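Local coordinates for protein thiosulfate sulfurtransferase RDL2, mitochondrial (Saccharomyces cerevisiae, PDB 6K6R) that transfers the sulfane sulfur of thiosulfate to cyanide, giving thiocyanate and sulfite, as a single-domain rhodanese of yeast mitochondria, at residues A[28-33]-A[125-130]; A[47-52]-A[99-104]. All coordinates share one frame; numbering follows the deposited sequence.

From the N terminus, the chain first lays down residues 28-33, which carry strand 31-32, an outermost strand of the parallel sheet. Residues 47-52 follow after the helix 35-43 and carry most of the inner strand 49-53. Residues 99-104 return to pair with them, which closes the loop of interaction 2. The chain then runs through the helix 111-121 to residues 125-130, which pair with 28-33 and close the wider loop of interaction 1. Interaction 2 is therefore nested inside interaction 1. Strands 127-129 and 101-104 are neighbours, so the two contacts share one sheet. Tyr33 OH of interaction 1 hydrogen-bonds Glu101 OE2 of interaction 2 at 2.8 Å.

Interaction 1 (A[28-33]-A[125-130]); sequences KAPKIY and ENTGIY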
loop_
_atom_site.group_PDB
_atom_site.type_symbol
_atom_site.label_atom_id
_atom_site.label_comp_id
_atom_site.label_asym_id
_atom_site.label_seq_id
_atom_site.Cartn_x
_atom_site.Cartn_y
_atom_site.Cartn_z
ATOM N N LYS A 28 10.394 11.447 9.382
ATOM C CA LYS A 28 9.548 10.591 10.203
ATOM C C LYS A 28 9.407 9.218 9.557
ATOM O O LYS A 28 8.863 9.093 8.455
ATOM C CB LYS A 28 8.179 11.236 10.403
ATOM C CG LYS A 28 7.314 10.539 11.441
ATOM C CD LYS A 28 6.146 11.411 11.873
ATOM C CE LYS A 28 6.573 12.432 12.916
ATOM N NZ LYS A 28 6.041 13.790 12.617
ATOM N N ALA A 29 9.901 8.192 10.246
ATOM C CA ALA A 29 9.793 6.827 9.766
ATOM C C ALA A 29 8.328 6.390 9.730
ATOM O O ALA A 29 7.494 6.921 10.465
ATOM C CB ALA A 29 10.605 5.892 10.660
ATOM N N PRO A 30 7.992 5.425 8.874
ATOM C CA PRO A 30 6.597 4.980 8.787
ATOM C C PRO A 30 6.140 4.276 10.055
ATOM O O PRO A 30 6.917 3.618 10.750
ATOM C CB PRO A 30 6.605 4.018 7.592
ATOM C CG PRO A 30 8.018 3.553 7.496
ATOM C CD PRO A 30 8.845 4.740 7.889
ATOM N N LYS A 31 4.849 4.425 10.345
ATOM C CA LYS A 31 4.249 3.762 11.495
ATOM C C LYS A 31 4.099 2.271 11.220
ATOM O O LYS A 31 3.628 1.870 10.153
ATOM C CB LYS A 31 2.892 4.391 11.805
ATOM C CG LYS A 31 2.137 3.760 12.961
ATOM C CD LYS A 31 0.735 4.344 13.050
ATOM C CE LYS A 31 -0.032 3.810 14.247
ATOM N NZ LYS A 31 -1.422 4.345 14.282
ATOM N N ILE A 32 4.501 1.449 12.184
ATOM C CA ILE A 32 4.500 -0.001 12.025
ATOM C C ILE A 32 3.139 -0.545 12.437
ATOM O O ILE A 32 2.661 -0.281 13.546
ATOM C CB ILE A 32 5.626 -0.648 12.848
ATOM C CG1 ILE A 32 6.978 0.003 12.533
ATOM C CG2 ILE A 32 5.685 -2.142 12.586
ATOM C CD1 ILE A 32 7.411 1.055 13.539
ATOM N N TYR A 33 2.515 -1.309 11.543
ATOM C CA TYR A 33 1.202 -1.892 11.775
ATOM C C TYR A 33 1.319 -3.399 11.966
ATOM O O TYR A 33 2.215 -4.044 11.418
ATOM C CB TYR A 33 0.252 -1.591 10.611
ATOM C CG TYR A 33 -0.276 -0.174 10.593
ATOM C CD1 TYR A 33 0.529 0.882 10.186
ATOM C CD2 TYR A 33 -1.579 0.106 10.981
ATOM C CE1 TYR A 33 0.051 2.179 10.168
ATOM C CE2 TYR A 33 -2.067 1.400 10.966
ATOM C CZ TYR A 33 -1.249 2.431 10.559
ATOM O OH TYR A 33 -1.730 3.720 10.543
ATOM N N GLU A 125 3.965 12.375 3.266
ATOM C CA GLU A 125 4.712 12.339 4.516
ATOM C C GLU A 125 3.987 11.598 5.635
ATOM O O GLU A 125 4.564 11.421 6.713
ATOM C CB GLU A 125 5.049 13.763 4.976
ATOM C CG GLU A 125 5.383 14.725 3.843
ATOM C CD GLU A 125 6.801 14.560 3.323
ATOM O OE1 GLU A 125 7.582 13.788 3.923
ATOM O OE2 GLU A 125 7.144 15.215 2.320
ATOM N N ASN A 126 2.750 11.164 5.410
ATOM C CA ASN A 126 2.005 10.336 6.356
ATOM C C ASN A 126 1.981 8.921 5.786
ATOM O O ASN A 126 1.208 8.625 4.871
ATOM C CB ASN A 126 0.598 10.886 6.572
ATOM C CG ASN A 126 -0.082 10.294 7.792
ATOM O OD1 ASN A 126 0.524 9.536 8.549
ATOM N ND2 ASN A 126 -1.350 10.637 7.986
ATOM N N THR A 127 2.841 8.051 6.314
ATOM C CA THR A 127 3.009 6.708 5.777
ATOM C C THR A 127 3.024 5.680 6.901
ATOM O O THR A 127 3.272 5.996 8.067
ATOM C CB THR A 127 4.306 6.572 4.957
ATOM O OG1 THR A 127 5.439 6.675 5.829
ATOM C CG2 THR A 127 4.392 7.646 3.882
ATOM N N GLY A 128 2.756 4.426 6.518
ATOM C CA GLY A 128 2.854 3.310 7.432
ATOM C C GLY A 128 3.364 2.081 6.705
ATOM O O GLY A 128 3.485 2.070 5.478
ATOM N N ILE A 129 3.666 1.042 7.481
ATOM C CA ILE A 129 4.198 -0.203 6.935
ATOM C C ILE A 129 3.636 -1.377 7.724
ATOM O O ILE A 129 3.652 -1.370 8.959
ATOM C CB ILE A 129 5.741 -0.237 6.961
ATOM C CG1 ILE A 129 6.264 0.072 8.366
ATOM C CG2 ILE A 129 6.322 0.730 5.938
ATOM C CD1 ILE A 129 7.653 -0.470 8.634
ATOM N N TYR A 130 3.139 -2.386 7.007
ATOM C CA TYR A 130 2.813 -3.669 7.609
ATOM C C TYR A 130 3.940 -4.637 7.285
ATOM O O TYR A 130 4.055 -5.071 6.129
ATOM C CB TYR A 130 1.480 -4.203 7.089
ATOM C CG TYR A 130 1.208 -5.640 7.479
ATOM C CD1 TYR A 130 1.303 -6.050 8.804
ATOM C CD2 TYR A 130 0.862 -6.588 6.524
ATOM C CE1 TYR A 130 1.058 -7.362 9.166
ATOM C CE2 TYR A 130 0.615 -7.902 6.877
ATOM C CZ TYR A 130 0.714 -8.283 8.200
ATOM O OH TYR A 130 0.470 -9.589 8.558
HETATM O O HOH W 1 5.991 9.106 7.781
#
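Pro30 and Ile129 meet where the outermost strand 31-32 joins strand 127-129 in the parallel sheet of the rhodanese fold. Pro30 CG lies 3.6 Å from Ile129 CG2. Ile129 CG1 sits between its backbone N and carbonyl carbon (chi1 53°). From there CD1 reaches Ile32 CG1, and the two isoleucines run alongside each other. Pro30, Ile32 and Ile129 thus form one apolar patch. Three backbone hydrogen bonds join the strands. Lys31 N donates to Thr127 O at 3.2 Å. Ile129 N donates to Lys31 O at 2.8 Å, and Tyr33 N donates to Ile129 O at the same 2.8 Å.

Lys31 pairs with Gly128 in the strand register. The Lys31 side chain leaves on the face opposite Ile32 and Ile129, where the Tyr33 ring lies near Gly128. Tyr33 CE1 is 4.1 Å from Gly128 CA, and a beta carbon there would probably come too close to CE1. The Tyr33 hydroxyl has Glu101 as its partner, and the ring also packs on Val38 of the helix 35-43. Thr127 OG1 lies against Pro30 CB and hydrogen-bonds Glu116 of the helix 111-121. One water lies within hydrogen-bonding distance of Lys28 O, Glu125 O and Thr127 OG1, and joins the N-terminal parts of the segments. At the far end Tyr33 O lies in the plane of the Tyr130 ring, at its edge, 3.4 Å from Tyr130 CD1.

Interaction 2 (A[47-52]-A[99-104]); sequences DKKLLV and DKELIF
Lys49 and Glu101 run alongside each other off one face of the sheet. Glu101 OE1 rests against the aliphatic part of the lysine, 3.3 Å from Lys49 CD. The salt bridge at the end is long, with Lys49 NZ 3.9 Å from Glu101 OE1. Lys49 NZ also makes a weak hydrogen bond to Tyr33 OH, the partner of Glu101 OE2. The branches of Ile103 part between two neighbours. CD1 comes in beside the base of the lysine, 3.8 Å from Lys49 CB, and CG2 meets Leu51 CD2. Leu41 of the helix 35-43 packs on Lys49, Leu51 and Ile103. With an alanine at Lys49, Glu101 OE1 would probably lose the methylenes beside it and its distant ammonium partner.

These strands, 49-53 and 101-104, are inner neighbours in the parallel sheet of the rhodanese domain. Four backbone hydrogen bonds join them, among them Ile103 N to Leu50 O at 2.7 Å, with an almost straight N-H...O angle of 176°.

On the opposite face Leu50, Val52, Leu102 and Phe104 pack together. Leu50 CD1 fills the notch formed by Lys100 CB and Leu102 CD2, 3.9 Å from each. The Val52 methyls spread over two bumps. CG1, anti to the backbone N (chi1 174°), lies 3.6 Å from Phe104 CE1, while CG2 leans on Leu102 CB. The Phe104 ring also touches Ala115, Glu116 and Ala119 of the helix 111-121.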
loop_
_atom_site.group_PDB
_atom_site.type_symbol
_atom_site.label_atom_id
_atom_site.label_comp_id
_atom_site.label_asym_id
_atom_site.label_seq_id
_atom_site.Cartn_x
_atom_site.Cartn_y
_atom_site.Cartn_z
ATOM N N ASP A 47 -11.295 6.367 5.885
ATOM C CA ASP A 47 -11.065 7.311 4.797
ATOM C C ASP A 47 -9.752 8.071 4.941
ATOM O O ASP A 47 -9.310 8.695 3.970
ATOM C CB ASP A 47 -12.229 8.301 4.705
ATOM C CG ASP A 47 -12.540 8.706 3.275
ATOM O OD1 ASP A 47 -12.997 7.843 2.497
ATOM O OD2 ASP A 47 -12.327 9.888 2.929
ATOM N N LYS A 48 -9.124 8.037 6.116
ATOM C CA LYS A 48 -7.844 8.707 6.311
ATOM C C LYS A 48 -6.663 7.873 5.834
ATOM O O LYS A 48 -5.582 8.429 5.608
ATOM C CB LYS A 48 -7.647 9.048 7.790
ATOM C CG LYS A 48 -8.455 10.237 8.286
ATOM C CD LYS A 48 -8.121 10.544 9.739
ATOM C CE LYS A 48 -9.315 11.125 10.481
ATOM N NZ LYS A 48 -9.230 12.607 10.600
ATOM N N LYS A 49 -6.839 6.563 5.678
ATOM C CA LYS A 49 -5.735 5.653 5.419
ATOM C C LYS A 49 -6.003 4.837 4.162
ATOM O O LYS A 49 -7.150 4.652 3.745
ATOM C CB LYS A 49 -5.500 4.717 6.614
ATOM C CG LYS A 49 -5.709 5.389 7.963
ATOM C CD LYS A 49 -5.290 4.493 9.115
ATOM C CE LYS A 49 -5.416 5.221 10.444
ATOM N NZ LYS A 49 -4.813 4.450 11.567
ATOM N N LEU A 50 -4.919 4.348 3.562
ATOM C CA LEU A 50 -4.983 3.524 2.363
ATOM C C LEU A 50 -3.937 2.426 2.461
ATOM O O LEU A 50 -2.760 2.709 2.702
ATOM C CB LEU A 50 -4.747 4.358 1.097
ATOM C CG LEU A 50 -5.896 5.235 0.601
ATOM C CD1 LEU A 50 -5.354 6.410 -0.194
ATOM C CD2 LEU A 50 -6.868 4.423 -0.238
ATOM N N LEU A 51 -4.365 1.181 2.275
ATOM C CA LEU A 51 -3.455 0.043 2.256
ATOM C C LEU A 51 -2.948 -0.157 0.832
ATOM O O LEU A 51 -3.735 -0.433 -0.079
ATOM C CB LEU A 51 -4.153 -1.214 2.773
ATOM C CG LEU A 51 -4.587 -1.152 4.239
ATOM C CD1 LEU A 51 -5.833 -1.991 4.475
ATOM C CD2 LEU A 51 -3.456 -1.596 5.153
ATOM N N VAL A 52 -1.639 -0.014 0.643
ATOM C CA VAL A 52 -1.021 -0.022 -0.679
ATOM C C VAL A 52 -0.304 -1.351 -0.877
ATOM O O VAL A 52 0.618 -1.687 -0.124
ATOM C CB VAL A 52 -0.051 1.154 -0.857
ATOM C CG1 VAL A 52 0.685 1.037 -2.184
ATOM C CG2 VAL A 52 -0.798 2.476 -0.773
ATOM N N ASP A 99 -2.394 14.026 1.839
ATOM C CA ASP A 99 -2.697 13.940 3.260
ATOM C C ASP A 99 -3.097 12.537 3.693
ATOM O O ASP A 99 -3.084 12.247 4.894
ATOM C CB ASP A 99 -3.815 14.922 3.628
ATOM C CG ASP A 99 -4.939 14.934 2.611
ATOM O OD1 ASP A 99 -5.765 13.996 2.624
ATOM O OD2 ASP A 99 -4.997 15.882 1.801
ATOM N N LYS A 100 -3.451 11.667 2.747
ATOM C CA LYS A 100 -3.803 10.295 3.081
ATOM C C LYS A 100 -2.596 9.557 3.644
ATOM O O LYS A 100 -1.450 9.811 3.262
ATOM C CB LYS A 100 -4.327 9.561 1.846
ATOM C CG LYS A 100 -5.613 10.127 1.270
ATOM C CD LYS A 100 -6.770 9.995 2.242
ATOM C CE LYS A 100 -8.084 10.370 1.576
ATOM N NZ LYS A 100 -8.614 9.259 0.738
ATOM N N GLU A 101 -2.860 8.635 4.565
ATOM C CA GLU A 101 -1.818 7.779 5.120
ATOM C C GLU A 101 -1.721 6.522 4.265
ATOM O O GLU A 101 -2.651 5.708 4.235
ATOM C CB GLU A 101 -2.103 7.432 6.579
ATOM C CG GLU A 101 -0.984 6.635 7.238
ATOM C CD GLU A 101 -1.298 6.233 8.667
ATOM O OE1 GLU A 101 -2.486 6.270 9.053
ATOM O OE2 GLU A 101 -0.354 5.875 9.403
ATOM N N LEU A 102 -0.599 6.365 3.567
ATOM C CA LEU A 102 -0.358 5.194 2.735
ATOM C C LEU A 102 0.375 4.143 3.560
ATOM O O LEU A 102 1.515 4.362 3.984
ATOM C CB LEU A 102 0.449 5.566 1.492
ATOM C CG LEU A 102 -0.043 6.780 0.700
ATOM C CD1 LEU A 102 0.825 7.008 -0.528
ATOM C CD2 LEU A 102 -1.501 6.607 0.307
ATOM N N ILE A 103 -0.283 3.014 3.794
ATOM C CA ILE A 103 0.282 1.912 4.560
ATOM C C ILE A 103 0.709 0.840 3.567
ATOM O O ILE A 103 -0.131 0.232 2.894
ATOM C CB ILE A 103 -0.717 1.366 5.588
ATOM C CG1 ILE A 103 -1.019 2.433 6.642
ATOM C CG2 ILE A 103 -0.178 0.102 6.241
ATOM C CD1 ILE A 103 -2.473 2.502 7.049
ATOM N N PHE A 104 2.013 0.604 3.471
ATOM C CA PHE A 104 2.570 -0.281 2.456
ATOM C C PHE A 104 2.675 -1.692 3.024
ATOM O O PHE A 104 3.419 -1.935 3.979
ATOM C CB PHE A 104 3.929 0.235 1.990
ATOM C CG PHE A 104 3.852 1.536 1.245
ATOM C CD1 PHE A 104 3.679 1.554 -0.130
ATOM C CD2 PHE A 104 3.936 2.744 1.921
ATOM C CE1 PHE A 104 3.601 2.752 -0.818
ATOM C CE2 PHE A 104 3.858 3.945 1.238
ATOM C CZ PHE A 104 3.691 3.947 -0.133
#